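Local atomic coordinates of methylocystis parvus OBBP MbnE (Methylocystis parvus OBBP, PDB entry 5ICQ), a protein that probably binds the copper-chelating peptide methanobactin in the periplasm, as a family 5 extracellular solute-binding protein serving its transport. Residues A[286-291]-A[296-301]; A[338-343]-A[393-398]; A[130-135]-A[245-250]; A[188-193]-A[505-510]. All blocks are in the same frame, centred on the assembly; numbering follows the deposited sequence.

Contact 1. Residues A[286-291]-A[296-301]; sequences RDETST and TGYDFP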
# COMPACT_ATOMS: atom_id res chain seq x y z
N ARG A 286 -13.87 -13.20 -5.34
CA ARG A 286 -13.97 -11.76 -5.46
C ARG A 286 -13.68 -11.10 -4.11
O ARG A 286 -13.94 -11.67 -3.05
CB ARG A 286 -15.35 -11.31 -5.98
CG ARG A 286 -16.53 -11.67 -5.10
CD ARG A 286 -17.86 -11.20 -5.74
NE ARG A 286 -18.12 -9.79 -5.49
CZ ARG A 286 -17.95 -8.80 -6.37
NH1 ARG A 286 -17.52 -9.05 -7.60
NH2 ARG A 286 -18.24 -7.55 -6.01
N ASP A 287 -13.09 -9.90 -4.19
CA ASP A 287 -13.02 -8.97 -3.07
C ASP A 287 -14.17 -7.98 -3.18
O ASP A 287 -14.40 -7.41 -4.25
CB ASP A 287 -11.69 -8.21 -3.09
CG ASP A 287 -10.50 -9.11 -2.89
OD1 ASP A 287 -10.53 -9.95 -1.96
OD2 ASP A 287 -9.53 -8.99 -3.67
N GLU A 288 -14.89 -7.76 -2.08
CA GLU A 288 -16.00 -6.82 -2.06
C GLU A 288 -15.53 -5.49 -1.49
O GLU A 288 -14.95 -5.45 -0.41
CB GLU A 288 -17.16 -7.36 -1.23
CG GLU A 288 -18.41 -6.53 -1.34
CD GLU A 288 -18.82 -6.36 -2.78
OE1 GLU A 288 -18.67 -5.24 -3.33
OE2 GLU A 288 -19.26 -7.36 -3.37
N THR A 289 -15.79 -4.40 -2.22
CA THR A 289 -15.49 -3.05 -1.74
C THR A 289 -16.71 -2.16 -1.65
O THR A 289 -16.59 -1.01 -1.19
CB THR A 289 -14.43 -2.38 -2.63
OG1 THR A 289 -14.84 -2.46 -3.99
CG2 THR A 289 -13.08 -3.05 -2.47
N SER A 290 -17.89 -2.63 -2.05
CA SER A 290 -19.12 -1.85 -2.01
C SER A 290 -19.88 -2.18 -0.73
O SER A 290 -20.25 -3.34 -0.52
CB SER A 290 -19.99 -2.15 -3.23
OG SER A 290 -21.35 -1.81 -2.97
N THR A 291 -20.09 -1.18 0.13
CA THR A 291 -20.87 -1.42 1.35
C THR A 291 -22.30 -1.81 1.02
O THR A 291 -22.90 -2.63 1.72
CB THR A 291 -20.86 -0.19 2.26
OG1 THR A 291 -21.23 0.98 1.53
CG2 THR A 291 -19.48 0.01 2.85
N THR A 296 -26.42 -5.95 1.24
CA THR A 296 -27.68 -6.52 0.76
C THR A 296 -27.58 -7.39 -0.48
O THR A 296 -28.60 -7.95 -0.90
CB THR A 296 -28.71 -5.41 0.49
OG1 THR A 296 -28.20 -4.53 -0.53
CG2 THR A 296 -29.00 -4.60 1.75
N GLY A 297 -26.41 -7.51 -1.10
CA GLY A 297 -26.33 -8.20 -2.37
C GLY A 297 -25.97 -9.67 -2.34
O GLY A 297 -25.91 -10.30 -3.39
N TYR A 298 -25.74 -10.25 -1.16
CA TYR A 298 -25.28 -11.64 -1.08
C TYR A 298 -26.40 -12.57 -0.64
O TYR A 298 -26.22 -13.46 0.19
CB TYR A 298 -24.07 -11.75 -0.16
CG TYR A 298 -22.82 -11.25 -0.84
CD1 TYR A 298 -22.54 -9.89 -0.89
CD2 TYR A 298 -21.95 -12.13 -1.48
CE1 TYR A 298 -21.41 -9.41 -1.54
CE2 TYR A 298 -20.80 -11.65 -2.14
CZ TYR A 298 -20.55 -10.29 -2.16
OH TYR A 298 -19.44 -9.80 -2.79
N ASP A 299 -27.59 -12.39 -1.22
CA ASP A 299 -28.71 -13.27 -0.94
C ASP A 299 -29.11 -14.00 -2.21
O ASP A 299 -30.26 -13.89 -2.66
CB ASP A 299 -29.89 -12.47 -0.37
CG ASP A 299 -31.05 -13.36 0.07
OD1 ASP A 299 -30.79 -14.50 0.51
OD2 ASP A 299 -32.21 -12.93 -0.05
N PHE A 300 -28.18 -14.73 -2.81
CA PHE A 300 -28.48 -15.50 -4.01
C PHE A 300 -28.30 -16.99 -3.72
O PHE A 300 -27.67 -17.37 -2.73
CB PHE A 300 -27.62 -15.03 -5.20
CG PHE A 300 -26.14 -14.98 -4.93
CD1 PHE A 300 -25.33 -16.06 -5.24
CD2 PHE A 300 -25.55 -13.83 -4.44
CE1 PHE A 300 -23.96 -16.01 -5.03
CE2 PHE A 300 -24.18 -13.77 -4.22
CZ PHE A 300 -23.39 -14.86 -4.52
N PRO A 301 -28.91 -17.86 -4.54
CA PRO A 301 -29.03 -19.28 -4.13
C PRO A 301 -27.70 -19.98 -3.87
O PRO A 301 -27.57 -20.70 -2.87
CB PRO A 301 -29.79 -19.92 -5.30
CG PRO A 301 -30.56 -18.79 -5.90
CD PRO A 301 -29.69 -17.58 -5.76

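Contact 2. Residues A[338-343]-A[393-398]; sequences LREAFG and AVRAEI. With SO4 (sulfate ion), chain D.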
# COMPACT_ATOMS: atom_id res chain seq x y z
N LEU A 338 -6.61 25.88 14.47
CA LEU A 338 -7.81 25.96 13.63
C LEU A 338 -8.05 24.65 12.89
O LEU A 338 -9.20 24.23 12.73
CB LEU A 338 -7.68 27.13 12.64
CG LEU A 338 -8.86 27.34 11.66
CD1 LEU A 338 -9.07 28.83 11.38
CD2 LEU A 338 -8.66 26.60 10.34
N ARG A 339 -6.99 24.01 12.39
CA ARG A 339 -7.18 22.72 11.73
C ARG A 339 -7.76 21.70 12.69
O ARG A 339 -8.66 20.94 12.33
CB ARG A 339 -5.86 22.21 11.13
CG ARG A 339 -5.26 23.21 10.13
CD ARG A 339 -4.12 22.63 9.29
NE ARG A 339 -2.96 22.23 10.09
CZ ARG A 339 -1.85 22.95 10.23
NH1 ARG A 339 -1.76 24.17 9.68
NH2 ARG A 339 -0.83 22.47 10.95
N GLU A 340 -7.24 21.66 13.93
CA GLU A 340 -7.80 20.74 14.93
C GLU A 340 -9.27 21.04 15.18
O GLU A 340 -10.10 20.13 15.24
CB GLU A 340 -7.01 20.81 16.24
CG GLU A 340 -7.68 19.96 17.34
CD GLU A 340 -6.84 19.79 18.60
OE1 GLU A 340 -5.82 20.49 18.77
OE2 GLU A 340 -7.20 18.92 19.42
N ALA A 341 -9.61 22.33 15.34
CA ALA A 341 -11.00 22.70 15.60
C ALA A 341 -11.92 22.29 14.45
O ALA A 341 -13.03 21.78 14.68
CB ALA A 341 -11.10 24.21 15.83
N PHE A 342 -11.50 22.53 13.20
CA PHE A 342 -12.34 22.14 12.07
C PHE A 342 -12.52 20.63 12.05
O PHE A 342 -13.60 20.13 11.71
CB PHE A 342 -11.73 22.61 10.75
CG PHE A 342 -12.05 24.04 10.40
CD1 PHE A 342 -12.29 24.98 11.39
CD2 PHE A 342 -12.11 24.43 9.07
CE1 PHE A 342 -12.57 26.31 11.05
CE2 PHE A 342 -12.39 25.74 8.72
CZ PHE A 342 -12.62 26.69 9.71
N GLY A 343 -11.48 19.89 12.41
CA GLY A 343 -11.57 18.44 12.44
C GLY A 343 -12.61 17.93 13.42
O GLY A 343 -13.22 16.89 13.19
N ALA A 393 6.56 19.50 19.11
CA ALA A 393 6.03 18.73 17.99
C ALA A 393 4.77 17.94 18.33
O ALA A 393 3.96 17.70 17.44
CB ALA A 393 7.11 17.78 17.46
N VAL A 394 4.59 17.49 19.57
CA VAL A 394 3.50 16.56 19.89
C VAL A 394 2.61 17.18 20.96
O VAL A 394 3.10 17.62 22.00
CB VAL A 394 4.04 15.20 20.35
CG1 VAL A 394 2.87 14.25 20.70
CG2 VAL A 394 4.92 14.58 19.26
N ARG A 395 1.30 17.18 20.72
CA ARG A 395 0.35 17.66 21.72
C ARG A 395 0.24 16.66 22.88
O ARG A 395 0.31 15.44 22.68
CB ARG A 395 -1.03 17.87 21.08
CG ARG A 395 -1.08 19.03 20.07
CD ARG A 395 -2.39 19.83 20.21
NE ARG A 395 -2.45 20.57 21.47
CZ ARG A 395 -3.55 21.10 21.97
NH1 ARG A 395 -4.71 20.98 21.33
NH2 ARG A 395 -3.51 21.76 23.13
N ALA A 396 0.05 17.19 24.10
CA ALA A 396 0.01 16.33 25.28
C ALA A 396 -1.05 15.24 25.15
O ALA A 396 -0.83 14.10 25.56
CB ALA A 396 -0.25 17.16 26.54
N GLU A 397 -2.21 15.58 24.56
CA GLU A 397 -3.29 14.60 24.42
C GLU A 397 -2.85 13.42 23.56
O GLU A 397 -3.23 12.27 23.81
CB GLU A 397 -4.53 15.28 23.80
CG GLU A 397 -4.26 15.93 22.42
CD GLU A 397 -5.43 16.75 21.86
OE1 GLU A 397 -6.54 16.73 22.44
OE2 GLU A 397 -5.23 17.41 20.82
N ILE A 398 -2.00 13.68 22.57
CA ILE A 398 -1.50 12.62 21.71
C ILE A 398 -0.30 11.92 22.33
O ILE A 398 -0.13 10.70 22.21
CB ILE A 398 -1.20 13.22 20.32
CG1 ILE A 398 -2.53 13.54 19.63
CG2 ILE A 398 -0.34 12.27 19.48
CD1 ILE A 398 -2.43 14.42 18.41
S SO4 D . -0.33 21.03 24.45
O1 SO4 D . 0.18 21.99 25.43
O2 SO4 D . -0.50 21.68 23.16
O3 SO4 D . -1.62 20.51 24.92
O4 SO4 D . 0.63 19.94 24.34
O HOH W 1 -8.26 19.55 21.89

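Contact 3. Residues A[130-135]-A[245-250]; sequences HLDPRA and NYWGAD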
# COMPACT_ATOMS: atom_id res chain seq x y z
N HIS A 130 24.40 -14.59 -4.42
CA HIS A 130 24.87 -15.85 -4.99
C HIS A 130 23.69 -16.52 -5.69
O HIS A 130 22.75 -16.96 -5.03
CB HIS A 130 25.44 -16.77 -3.91
CG HIS A 130 26.74 -16.31 -3.34
ND1 HIS A 130 26.86 -15.17 -2.57
CD2 HIS A 130 27.98 -16.86 -3.40
CE1 HIS A 130 28.11 -15.03 -2.19
NE2 HIS A 130 28.81 -16.04 -2.68
N LEU A 131 23.76 -16.63 -7.01
CA LEU A 131 22.64 -17.16 -7.78
C LEU A 131 22.56 -18.68 -7.70
O LEU A 131 23.59 -19.37 -7.67
CB LEU A 131 22.76 -16.73 -9.25
CG LEU A 131 22.99 -15.24 -9.48
CD1 LEU A 131 23.05 -14.93 -10.97
CD2 LEU A 131 21.89 -14.45 -8.81
N ASP A 132 21.34 -19.19 -7.69
CA ASP A 132 21.11 -20.64 -7.64
C ASP A 132 21.42 -21.23 -9.01
O ASP A 132 20.77 -20.86 -10.00
CB ASP A 132 19.67 -20.94 -7.26
CG ASP A 132 19.45 -22.40 -6.85
OD1 ASP A 132 20.05 -23.30 -7.48
OD2 ASP A 132 18.70 -22.63 -5.88
N PRO A 133 22.38 -22.16 -9.13
CA PRO A 133 22.70 -22.73 -10.45
C PRO A 133 21.56 -23.55 -11.05
O PRO A 133 21.62 -23.87 -12.25
CB PRO A 133 23.94 -23.60 -10.16
CG PRO A 133 23.83 -23.95 -8.71
CD PRO A 133 23.18 -22.76 -8.04
N ARG A 134 20.54 -23.89 -10.27
CA ARG A 134 19.36 -24.57 -10.81
C ARG A 134 18.44 -23.64 -11.59
O ARG A 134 17.59 -24.12 -12.35
CB ARG A 134 18.56 -25.22 -9.68
CG ARG A 134 19.31 -26.25 -8.84
CD ARG A 134 18.50 -26.64 -7.59
NE ARG A 134 18.65 -25.66 -6.51
CZ ARG A 134 18.11 -25.78 -5.30
NH1 ARG A 134 17.39 -26.86 -4.99
NH2 ARG A 134 18.31 -24.84 -4.39
N ALA A 135 18.57 -22.33 -11.42
CA ALA A 135 17.57 -21.40 -11.95
C ALA A 135 17.65 -21.29 -13.47
O ALA A 135 18.74 -21.15 -14.03
CB ALA A 135 17.75 -20.02 -11.32
N ASN A 245 8.15 -27.77 -15.98
CA ASN A 245 9.55 -27.89 -15.60
C ASN A 245 10.05 -26.67 -14.83
O ASN A 245 11.27 -26.44 -14.76
CB ASN A 245 10.38 -28.14 -16.86
CG ASN A 245 9.89 -29.36 -17.60
OD1 ASN A 245 9.99 -30.47 -17.08
ND2 ASN A 245 9.37 -29.18 -18.81
N TYR A 246 9.14 -25.90 -14.25
CA TYR A 246 9.50 -24.74 -13.44
C TYR A 246 10.68 -25.03 -12.51
O TYR A 246 10.63 -25.96 -11.70
CB TYR A 246 8.27 -24.29 -12.63
CG TYR A 246 8.64 -23.30 -11.54
CD1 TYR A 246 9.46 -22.21 -11.81
CD2 TYR A 246 8.16 -23.48 -10.24
CE1 TYR A 246 9.82 -21.33 -10.80
CE2 TYR A 246 8.50 -22.59 -9.24
CZ TYR A 246 9.33 -21.53 -9.52
OH TYR A 246 9.68 -20.66 -8.51
N TRP A 247 11.75 -24.25 -12.65
CA TRP A 247 13.01 -24.59 -11.97
C TRP A 247 12.86 -24.62 -10.45
O TRP A 247 13.56 -25.40 -9.77
CB TRP A 247 14.10 -23.58 -12.35
CG TRP A 247 13.96 -22.28 -11.61
CD1 TRP A 247 13.25 -21.19 -12.00
CD2 TRP A 247 14.53 -21.96 -10.33
NE1 TRP A 247 13.33 -20.20 -11.03
CE2 TRP A 247 14.11 -20.65 -10.00
CE3 TRP A 247 15.35 -22.66 -9.43
CZ2 TRP A 247 14.50 -20.02 -8.82
CZ3 TRP A 247 15.73 -22.02 -8.26
CH2 TRP A 247 15.30 -20.72 -7.96
N GLY A 248 11.98 -23.79 -9.89
CA GLY A 248 11.97 -23.57 -8.45
C GLY A 248 10.85 -24.25 -7.70
O GLY A 248 10.53 -23.87 -6.57
N ALA A 249 10.25 -25.28 -8.31
CA ALA A 249 9.04 -25.87 -7.75
C ALA A 249 9.26 -26.42 -6.34
O ALA A 249 8.32 -26.45 -5.54
CB ALA A 249 8.51 -26.97 -8.67
N ASP A 250 10.49 -26.83 -6.01
CA ASP A 250 10.78 -27.40 -4.69
C ASP A 250 11.72 -26.51 -3.86
O ASP A 250 12.31 -26.97 -2.88
CB ASP A 250 11.36 -28.81 -4.84
CG ASP A 250 11.40 -29.56 -3.52
OD1 ASP A 250 10.38 -29.60 -2.80
OD2 ASP A 250 12.48 -30.10 -3.19
O HOH W 2 15.34 -27.18 -2.48

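Contact 4. Residues A[188-193]-A[505-510]; sequences VGDREL and PGNEQR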
# COMPACT_ATOMS: atom_id res chain seq x y z
N VAL A 188 26.12 5.53 0.53
CA VAL A 188 24.71 5.84 0.28
C VAL A 188 23.93 5.98 1.58
O VAL A 188 23.11 6.89 1.72
CB VAL A 188 24.07 4.79 -0.67
CG1 VAL A 188 24.01 3.42 -0.04
CG2 VAL A 188 22.67 5.23 -1.08
N GLY A 189 24.16 5.10 2.56
CA GLY A 189 23.45 5.17 3.82
C GLY A 189 21.97 4.85 3.76
O GLY A 189 21.20 5.36 4.58
N ASP A 190 21.55 4.02 2.80
CA ASP A 190 20.13 3.68 2.60
C ASP A 190 19.95 2.22 2.98
O ASP A 190 20.28 1.32 2.20
CB ASP A 190 19.71 3.95 1.15
CG ASP A 190 18.21 3.76 0.91
OD1 ASP A 190 17.56 2.96 1.62
OD2 ASP A 190 17.67 4.42 -0.01
N ARG A 191 19.40 1.98 4.17
CA ARG A 191 19.32 0.60 4.66
C ARG A 191 18.25 -0.22 3.94
O ARG A 191 18.27 -1.45 4.04
CB ARG A 191 19.07 0.62 6.17
CG ARG A 191 20.24 1.24 6.93
CD ARG A 191 20.13 1.08 8.43
NE ARG A 191 19.96 -0.31 8.84
CZ ARG A 191 20.95 -1.20 8.89
NH1 ARG A 191 22.19 -0.87 8.54
NH2 ARG A 191 20.69 -2.44 9.28
N GLU A 192 17.34 0.43 3.21
CA GLU A 192 16.33 -0.27 2.44
C GLU A 192 16.86 -0.73 1.08
O GLU A 192 16.32 -1.69 0.51
CB GLU A 192 15.13 0.66 2.25
CG GLU A 192 13.83 0.01 1.86
CD GLU A 192 12.75 1.04 1.61
OE1 GLU A 192 12.78 2.11 2.25
OE2 GLU A 192 11.87 0.78 0.76
N LEU A 193 17.92 -0.10 0.57
CA LEU A 193 18.36 -0.37 -0.79
C LEU A 193 18.71 -1.84 -1.07
O LEU A 193 18.34 -2.33 -2.15
CB LEU A 193 19.54 0.55 -1.14
CG LEU A 193 20.07 0.48 -2.57
CD1 LEU A 193 18.95 0.72 -3.55
CD2 LEU A 193 21.18 1.52 -2.77
N PRO A 505 6.97 1.13 6.91
CA PRO A 505 7.13 2.45 6.28
C PRO A 505 8.59 2.79 6.05
O PRO A 505 9.46 2.48 6.88
CB PRO A 505 6.46 3.41 7.27
CG PRO A 505 6.42 2.67 8.57
CD PRO A 505 6.28 1.22 8.21
N GLY A 506 8.87 3.39 4.91
CA GLY A 506 10.24 3.63 4.48
C GLY A 506 10.38 4.90 3.70
O GLY A 506 9.78 5.93 4.06
N ASN A 507 11.16 4.86 2.62
CA ASN A 507 11.50 6.07 1.89
C ASN A 507 10.28 6.77 1.31
O ASN A 507 10.32 7.98 1.08
CB ASN A 507 12.52 5.75 0.78
CG ASN A 507 13.89 5.37 1.32
OD1 ASN A 507 14.36 5.93 2.31
ND2 ASN A 507 14.55 4.41 0.67
N GLU A 508 9.17 6.05 1.10
CA GLU A 508 7.98 6.71 0.58
C GLU A 508 7.42 7.73 1.56
O GLU A 508 6.66 8.62 1.14
CB GLU A 508 6.90 5.68 0.23
CG GLU A 508 6.06 5.19 1.40
CD GLU A 508 6.83 4.24 2.31
OE1 GLU A 508 7.88 3.72 1.90
OE2 GLU A 508 6.38 4.04 3.46
N GLN A 509 7.76 7.65 2.84
CA GLN A 509 7.30 8.66 3.78
C GLN A 509 7.88 10.03 3.46
O GLN A 509 7.24 11.05 3.71
CB GLN A 509 7.66 8.28 5.22
CG GLN A 509 6.95 7.00 5.73
CD GLN A 509 5.44 7.05 5.57
OE1 GLN A 509 4.78 7.99 6.01
NE2 GLN A 509 4.88 6.02 4.92
N ARG A 510 9.10 10.07 2.91
CA ARG A 510 9.67 11.36 2.53
C ARG A 510 8.85 12.02 1.43
O ARG A 510 8.65 13.24 1.44
CB ARG A 510 11.12 11.20 2.07
CG ARG A 510 12.06 10.80 3.18
CD ARG A 510 13.43 11.41 2.97
NE ARG A 510 14.16 11.54 4.22
CZ ARG A 510 15.25 10.84 4.53
NH1 ARG A 510 15.74 9.96 3.67
NH2 ARG A 510 15.85 11.03 5.70
O HOH W 3 10.02 2.57 0.25

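Contact 1. Residues A[286-291]-A[296-301]
Tyr298 reaches back to Glu288 and Arg286 and ties a loop to an edge strand of an antiparallel sheet. Strand 285-288 leads into helix 291-296, and the loop after that helix brings the OH of Tyr298 back to the side chains of the strand. The tight part is a buried cluster of polar groups around the phenol oxygen. Tyr298 OH gives its proton to Glu288 OE2 in a short bond of 2.5 Å, on the anti lone pair of that oxygen. The same OH accepts from Arg286 NE at 3.0 Å, with the N-H pointing well at it (157°). The OH lies at the edge of the guanidinium, close to its plane. The carboxylate stands steeply to the Tyr298 ring, the planes 75° apart. Arg286 bends at chi3 (-82°), which folds its guanidinium back beside Glu288. There NH2 forms a salt bridge with Glu288 OE2 at 2.8 Å. OE2 thus accepts from both Tyr298 OH and Arg286 NH2, and the nearby positive charge would favour its ionised form. Arg293 adds a second salt bridge, to Glu288 OE1. Phe275 and Trp294 meet the Tyr298 ring and help to enclose the cluster.

The rest of the pairing is loose. Thr289 lies exposed and makes no contact with segment 296-301. Asp299 is also exposed; it turns to Arg304 instead. The link therefore rests on one ring and two charged groups. The other oxygen of the same carboxylate, Glu288 OE1, accepts from Ser290 N at 3.0 Å through its anti lone pair.

Contact 2. Residues A[338-343]-A[393-398]
Glu340 and Arg395 come from opposite directions and form a salt bridge, the centre of a network that also includes Glu397. It joins helix 336-343 to the start of helix 396-399. Glu340 leaves its helix with CG anti to the backbone N (chi1 174°) and runs on extended, carrying its carboxylate across to the other segment. Arg395, bent at chi2 and chi3, donates from NH1 to Glu340 OE1 at 2.8 Å. The oxygen sits at the guanidinium edge. Arg395 NH1 lies on the syn side of Glu340 OE1, somewhat out of the carboxylate plane. The two flat groups stand 76° apart.

Glu397 also approaches Glu340 from the opposite direction, with the carboxylate planes 50° apart. Glu340 OE2 and Glu397 OE2 are only 2.8 Å apart, two acceptors with no bond between them. Arg395 probably eases this repulsion, although its salt bridge to Glu397 is long and lies out of the guanidinium plane. The crowding is also likely to raise the proton affinity of one carboxylate. Water 1 donates to Glu340 OE2 and, weakly, to Glu397 OE1. Leu424 and Phe565 pack against Glu340, while Arg395 lies in the exposed part of the contact.

The rest of the guanidinium holds a sulfate, probably from the crystallisation liquor. Arg395 NE and NH2 both donate to sulfate O2, and NH2 also to O3. Ala396 N, at the helix start, donates to sulfate O4 at 2.8 Å.

Contact 3. Residues A[130-135]-A[245-250]
Asp132 OD1 is gripped by two donors, while the other oxygen of this carboxylate touches the rim of Trp247. Arg134 N and Arg134 NE both donate to OD1, each at 2.9 Å. Arg134 NH2 reaches Asp132 OD2 at 2.7 Å, so the guanidinium holds the carboxylate side-on. OD2 then lies 3.9 Å from Trp247 CZ3, at the edge of the indole.

Ala135 covers one face of the same ring. Its CB stands over the six-membered ring, 3.8 Å from the centroid, as a CH-pi contact. Ala135 CA is also close, 3.5 Å from Trp247 CD2. The indole gets there with CG between the backbone N and the carbonyl carbon (chi1 78°). Gln97 accepts from Trp247 NE1 and so holds the ring's polar end. On the exposed side, water 2 links Arg134 NH1 to Asp250 O.

An alanine at Asp132 is likely to leave the Arg134 guanidinium without its charge mate and free to turn, and the Arg134 N-H without its turn partner. The bond from Arg134 N to Asp132 OD1 makes an Asx turn, set in the type I beta turn from Asp132 to Ala135 that follows strand 126-131, and the indole of Trp247 packs against its last residue.

Contact 4. Residues A[188-193]-A[505-510]
This is a polar contact between two helix starts that lie far apart in the sequence. The loop before helix 193-198 faces the beginning of helix 508-513. In family 5 binding proteins the middle of the chain forms a second lobe, so the contact probably bridges the two lobes.

Glu192 is extended, with CG anti to the backbone N (chi1 -162°), and reaches the backbone of the other segment. Its OE1 accepts from Asn507 N at 3.2 Å through the syn lone pair, fairly straight at 160°. The same OE1 lies 3.7 Å from Gly506 CA. A side chain on this glycine would run into it.

The Asn507 amide lies nearly parallel to the Glu192 carboxylate. It stands almost perpendicular to that of Asp190, at 88°. An N-H of Asn507 ND2 is aimed at Asp190 OD1 (3.5 Å), while OD2 is nearer (3.2 Å) but off its line; both bonds are weak. Asp190 OD1 also accepts from Glu192 N at 3.0 Å, a capping bond ahead of helix 193-198. An alanine in place of Asp190 would probably leave Glu192 N without this cap and let the Asn507 amide turn.

Glu508 OE2 takes Gly506 N and Gln509 NE2. Water 3 lies between Glu192 OE2 and Glu508 OE1. Three carboxylates thus take up backbone N-H groups: Asp190 that of Glu192, Glu192 that of Asn507 and Glu508 that of Gly506. Such a small, partly weak and hydrated set of bonds could part and re-form if the lobes move, as they do in relatives of this family.

Overall arrangement
Contact 4 closes a long chain loop, and contacts 1 and 2 are nested inside it. Contact 3 crosses contact 4 along the chain. Their nearest atoms are about 14 Å apart. Contacts 2 and 3 lie on opposite sides of the chain's centre, about 54 Å apart between centres. Contact 4 stands between them, its centre about 28 Å from that of contact 2 and about 30 Å from that of contact 3. Contacts 1 and 4 are also on opposite sides, about 39 Å between centres. None of the four contacts holds a methanobactin that would mark the pocket. The side chain of Glu288 is about 5 Å from a bound sulfate. This ion and the one at contact 2 probably both come from the crystallisation liquor.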